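Local coordinates for protein glutathione synthetase-like effector 30 (Gpa-GSS30-apo) (Globodera pallida, PDB 5OET) that acts as an effector of a plant-parasitic nematode, born from a housekeeping glutathione synthetase, and may join gamma-glutamylcysteine to glycine at the cost of ATP, at residues E244-F249 against D304-A309; E261-T266 against C279-I284. All coordinates share one frame; numbering follows the deposited sequence.

Interaction 1. Residues E244-F249 against D304-A309; sequences EAVILF and DKFVVA
Val246 has CG1 anti to its carbonyl carbon (chi1 -52°), which directs this methyl to the side chain of Phe306 and leaves CG2 to meet Val308. In Val308 one methyl, CG2, returns that contact, while CG1, anti to the backbone N, reaches toward Leu248. These groups line one face of a parallel strand pair in the mixed, Rossmann-like sheet of the glutathione synthetase fold. The strands 246-249 and 306-308 are strongly twisted, differing by 67° in direction, and the register is set by the bridge between Val246 and Val308. Val246 uses both its backbone N and its O: the N donates to Val307 O at 2.9 Å, and the O accepts from Ala309 N, also at 2.9 Å. The first bond lies in the carbonyl plane and is nearly straight, 166° at the hydrogen. Both backbone groups of a buried residue are thereby satisfied. Valines suit such a place because beta-branched side chains fit extended backbone and put a methyl on each flank: Val246 CG2 lies 3.8 Å from Val308 CG2, and Val308 CG1 lies 3.7 Å from Leu248 CB. Phe306 stands about at right angles to Val246, whose CG1 comes to 3.9 Å from CD1 obliquely to the ring; the aromatic group also touches Arg280 of strand 279-283, which pairs with the other edge of strand 246-251. Lys305 and Phe306 form a classic beta bulge against strand 300-302, not against strand 246-249. On the other face, Ala309 packs against Trp237 and Phe240 of helix 225-240, small residues there matching bulky aromatics. Trp237 NE1 also hydrogen-bonds Ala245 O, just before the strand. There the two alanine methyls meet, Ala245 CB standing 3.7 Å from Ala309 CB.

Interaction 2. Residues E261-T266 against C279-I284; sequences ESRQIT and CRFITI
The beta-alpha-beta unit made by strand 246-251, helix 259-270 and strand 279-283 is held together here, where Arg263, Ser262 and Thr266 of the helix meet Phe281 and Cys279 of the second strand. Helix and strand run antiparallel, at 170°, with their axes 10.6 Å apart, the gap being filled mainly by the Phe281 ring. Arg263 points its CB past the strand, but a bend at chi2 (-80°) folds the chain back and lays the guanidinium flat on the ring. The two planes are only 12° from parallel, and CZ sits 3.7 Å from the Phe281 centroid, over the face: a cation-pi stack. The aliphatic part joins in, with CD making a CH-pi contact 4.1 Å from the same centroid, so that the long arginine chain slides along the ring in the opposite sense to the phenylalanine. Arginine suits the place because its flat cation can stack while its N-H groups bond within its own plane, and NE indeed forms a salt bridge to Asp56 of the second subunit. The ring's rim is met by small helix residues: Thr266 CG2 lies in its plane, 3.9 Å from CE1, and Ser262 CB is 3.8 Å from CE2. Thr266 turns this methyl to the strand, where it also lies 3.9 Å from Cys279 SG. Ser262 turns its OG away from the ring, to a hydrogen bond from Arg314 NE. The face of Phe281 opposite the guanidinium stacks on Phe249 of the neighbouring strand, which leaves the ring sandwiched between Phe249 and Arg263, and Arg263 carries the contact on to the second subunit. An aromatic strand residue packed against the preceding helix is the helix-on-sheet packing of a beta-alpha-beta unit in this Rossmann-like alpha/beta fold.

Overall arrangement
Both contacts are buried and serve the same sheet, with interaction 2 nested inside the chain loop that interaction 1 closes. Strand 246-251 is their common neighbour: it pairs with strand 306-314 in interaction 1 and, on its other edge, with strand 279-283. Interaction 1 builds the sheet by backbone hydrogen bonds and apolar side chains, mostly aliphatic; no other chain touches it, and its outer end has the exposed Glu244. Interaction 2 instead binds a helix to that sheet by side chains alone, with an aromatic ring and a charge at its centre. It lies nearer the chain's centre (about 18 Å against 26 Å, centre to centre), yet, unlike interaction 1, borders the second subunit.

Interaction 1. Residues E244-F249 against D304-A309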
# COMPACT_ATOMS: atom_id res chain seq x y z
N GLU A 244 5.31 -23.88 -19.61
CA GLU A 244 5.08 -22.67 -20.40
C GLU A 244 3.66 -22.08 -20.28
O GLU A 244 3.41 -20.98 -20.80
CB GLU A 244 5.47 -22.88 -21.88
CG GLU A 244 6.97 -22.67 -22.21
CD GLU A 244 7.57 -21.29 -21.82
OE1 GLU A 244 6.85 -20.26 -21.67
OE2 GLU A 244 8.80 -21.25 -21.64
N ALA A 245 2.76 -22.78 -19.56
CA ALA A 245 1.40 -22.31 -19.31
C ALA A 245 1.29 -21.16 -18.32
O ALA A 245 2.06 -21.06 -17.36
CB ALA A 245 0.53 -23.44 -18.83
N VAL A 246 0.26 -20.33 -18.55
CA VAL A 246 0.01 -19.11 -17.80
C VAL A 246 -1.21 -19.27 -16.94
O VAL A 246 -2.06 -20.11 -17.20
CB VAL A 246 -0.27 -17.88 -18.72
CG1 VAL A 246 0.82 -17.72 -19.77
CG2 VAL A 246 -1.66 -17.93 -19.39
N ILE A 247 -1.32 -18.41 -15.95
CA ILE A 247 -2.50 -18.31 -15.13
C ILE A 247 -3.30 -17.07 -15.58
O ILE A 247 -2.76 -15.96 -15.63
CB ILE A 247 -2.11 -18.21 -13.66
CG1 ILE A 247 -1.50 -19.53 -13.20
CG2 ILE A 247 -3.33 -17.89 -12.82
CD1 ILE A 247 -0.76 -19.40 -11.89
N LEU A 248 -4.59 -17.26 -15.87
CA LEU A 248 -5.42 -16.19 -16.37
C LEU A 248 -6.21 -15.58 -15.23
O LEU A 248 -6.88 -16.31 -14.48
CB LEU A 248 -6.37 -16.73 -17.42
CG LEU A 248 -7.03 -15.73 -18.37
CD1 LEU A 248 -5.98 -15.01 -19.21
CD2 LEU A 248 -8.00 -16.49 -19.28
N PHE A 249 -6.10 -14.26 -15.08
CA PHE A 249 -6.94 -13.50 -14.15
C PHE A 249 -7.98 -12.82 -15.02
O PHE A 249 -7.65 -11.93 -15.84
CB PHE A 249 -6.13 -12.49 -13.35
CG PHE A 249 -5.31 -13.11 -12.25
CD1 PHE A 249 -4.22 -13.91 -12.54
CD2 PHE A 249 -5.63 -12.91 -10.94
CE1 PHE A 249 -3.45 -14.50 -11.54
CE2 PHE A 249 -4.86 -13.49 -9.92
CZ PHE A 249 -3.77 -14.30 -10.22
N ASP A 304 -3.45 -16.91 -29.29
CA ASP A 304 -2.96 -18.00 -30.14
C ASP A 304 -1.60 -18.61 -29.75
O ASP A 304 -1.13 -19.50 -30.46
CB ASP A 304 -2.94 -17.53 -31.60
CG ASP A 304 -4.15 -16.69 -31.96
OD1 ASP A 304 -5.23 -17.25 -32.26
OD2 ASP A 304 -4.01 -15.45 -31.91
N LYS A 305 -1.01 -18.20 -28.63
CA LYS A 305 0.35 -18.60 -28.26
C LYS A 305 0.49 -19.26 -26.86
O LYS A 305 1.34 -20.14 -26.68
CB LYS A 305 1.24 -17.36 -28.35
CG LYS A 305 2.74 -17.61 -28.20
CD LYS A 305 3.46 -16.28 -28.13
CE LYS A 305 4.97 -16.46 -28.00
NZ LYS A 305 5.66 -15.20 -27.58
N PHE A 306 -0.32 -18.84 -25.89
CA PHE A 306 -0.13 -19.25 -24.51
C PHE A 306 -1.23 -20.17 -24.05
O PHE A 306 -2.39 -19.83 -24.11
CB PHE A 306 -0.08 -18.03 -23.60
CG PHE A 306 1.14 -17.19 -23.82
CD1 PHE A 306 2.38 -17.62 -23.36
CD2 PHE A 306 1.05 -15.98 -24.52
CE1 PHE A 306 3.52 -16.85 -23.59
CE2 PHE A 306 2.19 -15.21 -24.75
CZ PHE A 306 3.42 -15.64 -24.27
N VAL A 307 -0.82 -21.35 -23.56
CA VAL A 307 -1.74 -22.28 -22.95
C VAL A 307 -2.05 -21.75 -21.55
O VAL A 307 -1.21 -21.15 -20.89
CB VAL A 307 -1.17 -23.72 -22.96
CG1 VAL A 307 -2.19 -24.71 -22.41
CG2 VAL A 307 -0.80 -24.13 -24.38
N VAL A 308 -3.30 -21.88 -21.15
CA VAL A 308 -3.76 -21.35 -19.87
C VAL A 308 -4.00 -22.56 -18.99
O VAL A 308 -4.84 -23.39 -19.31
CB VAL A 308 -5.06 -20.54 -20.03
CG1 VAL A 308 -5.59 -20.10 -18.68
CG2 VAL A 308 -4.84 -19.32 -20.90
N ALA A 309 -3.25 -22.64 -17.89
CA ALA A 309 -3.34 -23.74 -16.93
C ALA A 309 -4.51 -23.55 -15.95
O ALA A 309 -5.21 -24.51 -15.62
CB ALA A 309 -2.04 -23.88 -16.16

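Interaction 2. Residues E261-T266 against C279-I284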
# COMPACT_ATOMS: atom_id res chain seq x y z
N GLU A 261 -6.97 -6.67 -5.22
CA GLU A 261 -6.84 -7.88 -4.43
C GLU A 261 -6.19 -8.94 -5.31
O GLU A 261 -5.33 -9.68 -4.86
CB GLU A 261 -8.20 -8.37 -3.92
CG GLU A 261 -8.90 -7.41 -2.94
CD GLU A 261 -10.38 -7.75 -2.74
OE1 GLU A 261 -10.65 -8.79 -2.12
OE2 GLU A 261 -11.30 -7.01 -3.20
N SER A 262 -6.61 -9.02 -6.57
CA SER A 262 -6.02 -9.94 -7.57
C SER A 262 -4.52 -9.71 -7.76
O SER A 262 -3.74 -10.66 -7.80
CB SER A 262 -6.74 -9.85 -8.93
OG SER A 262 -7.98 -10.55 -8.94
N ARG A 263 -4.11 -8.45 -7.84
CA ARG A 263 -2.72 -8.10 -8.04
C ARG A 263 -1.89 -8.43 -6.84
O ARG A 263 -0.73 -8.82 -6.96
CB ARG A 263 -2.59 -6.61 -8.32
CG ARG A 263 -3.19 -6.19 -9.65
CD ARG A 263 -2.25 -6.51 -10.77
NE ARG A 263 -2.69 -5.91 -12.02
CZ ARG A 263 -2.21 -6.23 -13.22
NH1 ARG A 263 -1.27 -7.17 -13.36
NH2 ARG A 263 -2.69 -5.61 -14.30
N GLN A 264 -2.49 -8.28 -5.67
CA GLN A 264 -1.82 -8.58 -4.40
C GLN A 264 -1.62 -10.06 -4.20
O GLN A 264 -0.67 -10.45 -3.53
CB GLN A 264 -2.60 -7.99 -3.21
CG GLN A 264 -2.41 -6.48 -3.08
CD GLN A 264 -3.49 -5.78 -2.30
OE1 GLN A 264 -3.56 -4.55 -2.33
NE2 GLN A 264 -4.32 -6.53 -1.59
N ILE A 265 -2.49 -10.88 -4.79
CA ILE A 265 -2.27 -12.33 -4.79
C ILE A 265 -0.99 -12.63 -5.55
O ILE A 265 -0.18 -13.41 -5.06
CB ILE A 265 -3.48 -13.13 -5.35
CG1 ILE A 265 -4.65 -13.04 -4.39
CG2 ILE A 265 -3.15 -14.60 -5.50
CD1 ILE A 265 -6.00 -13.30 -5.00
N THR A 266 -0.81 -11.99 -6.71
CA THR A 266 0.36 -12.22 -7.55
C THR A 266 1.64 -11.73 -6.90
O THR A 266 2.70 -12.28 -7.18
CB THR A 266 0.26 -11.55 -8.94
OG1 THR A 266 0.30 -10.12 -8.81
CG2 THR A 266 -1.01 -12.00 -9.68
N CYS A 279 1.29 -14.49 -15.05
CA CYS A 279 -0.10 -14.27 -14.74
C CYS A 279 -0.56 -13.24 -15.75
O CYS A 279 0.06 -12.19 -15.86
CB CYS A 279 -0.23 -13.72 -13.31
SG CYS A 279 0.26 -14.90 -12.01
N ARG A 280 -1.64 -13.51 -16.47
CA ARG A 280 -2.08 -12.61 -17.51
C ARG A 280 -3.42 -12.01 -17.15
O ARG A 280 -4.38 -12.73 -16.94
CB ARG A 280 -2.11 -13.35 -18.84
CG ARG A 280 -0.76 -13.92 -19.22
CD ARG A 280 0.24 -12.83 -19.65
NE ARG A 280 0.60 -13.02 -21.06
CZ ARG A 280 0.16 -12.32 -22.10
NH1 ARG A 280 -0.65 -11.27 -21.97
NH2 ARG A 280 0.55 -12.66 -23.31
N PHE A 281 -3.48 -10.69 -17.06
CA PHE A 281 -4.69 -9.97 -16.65
C PHE A 281 -5.46 -9.51 -17.87
O PHE A 281 -4.98 -8.68 -18.63
CB PHE A 281 -4.36 -8.77 -15.78
CG PHE A 281 -4.09 -9.15 -14.37
CD1 PHE A 281 -3.00 -9.95 -14.06
CD2 PHE A 281 -4.95 -8.76 -13.36
CE1 PHE A 281 -2.75 -10.33 -12.77
CE2 PHE A 281 -4.71 -9.13 -12.05
CZ PHE A 281 -3.60 -9.92 -11.76
N ILE A 282 -6.67 -10.07 -18.03
CA ILE A 282 -7.52 -9.82 -19.18
C ILE A 282 -8.94 -9.48 -18.68
O ILE A 282 -9.38 -10.07 -17.69
CB ILE A 282 -7.47 -11.06 -20.15
CG1 ILE A 282 -7.77 -10.66 -21.57
CG2 ILE A 282 -8.42 -12.19 -19.73
CD1 ILE A 282 -7.76 -11.84 -22.53
N THR A 283 -9.64 -8.54 -19.31
CA THR A 283 -11.07 -8.40 -19.02
C THR A 283 -11.82 -9.42 -19.83
O THR A 283 -11.29 -9.97 -20.79
CB THR A 283 -11.69 -7.05 -19.37
OG1 THR A 283 -11.68 -6.85 -20.78
CG2 THR A 283 -10.97 -5.94 -18.70
N ILE A 284 -13.07 -9.64 -19.44
CA ILE A 284 -13.95 -10.56 -20.14
C ILE A 284 -14.36 -10.05 -21.52
O ILE A 284 -14.58 -10.86 -22.41
CB ILE A 284 -15.17 -10.94 -19.26
CG1 ILE A 284 -15.79 -12.26 -19.76
CG2 ILE A 284 -16.20 -9.82 -19.21
CD1 ILE A 284 -16.87 -12.78 -18.87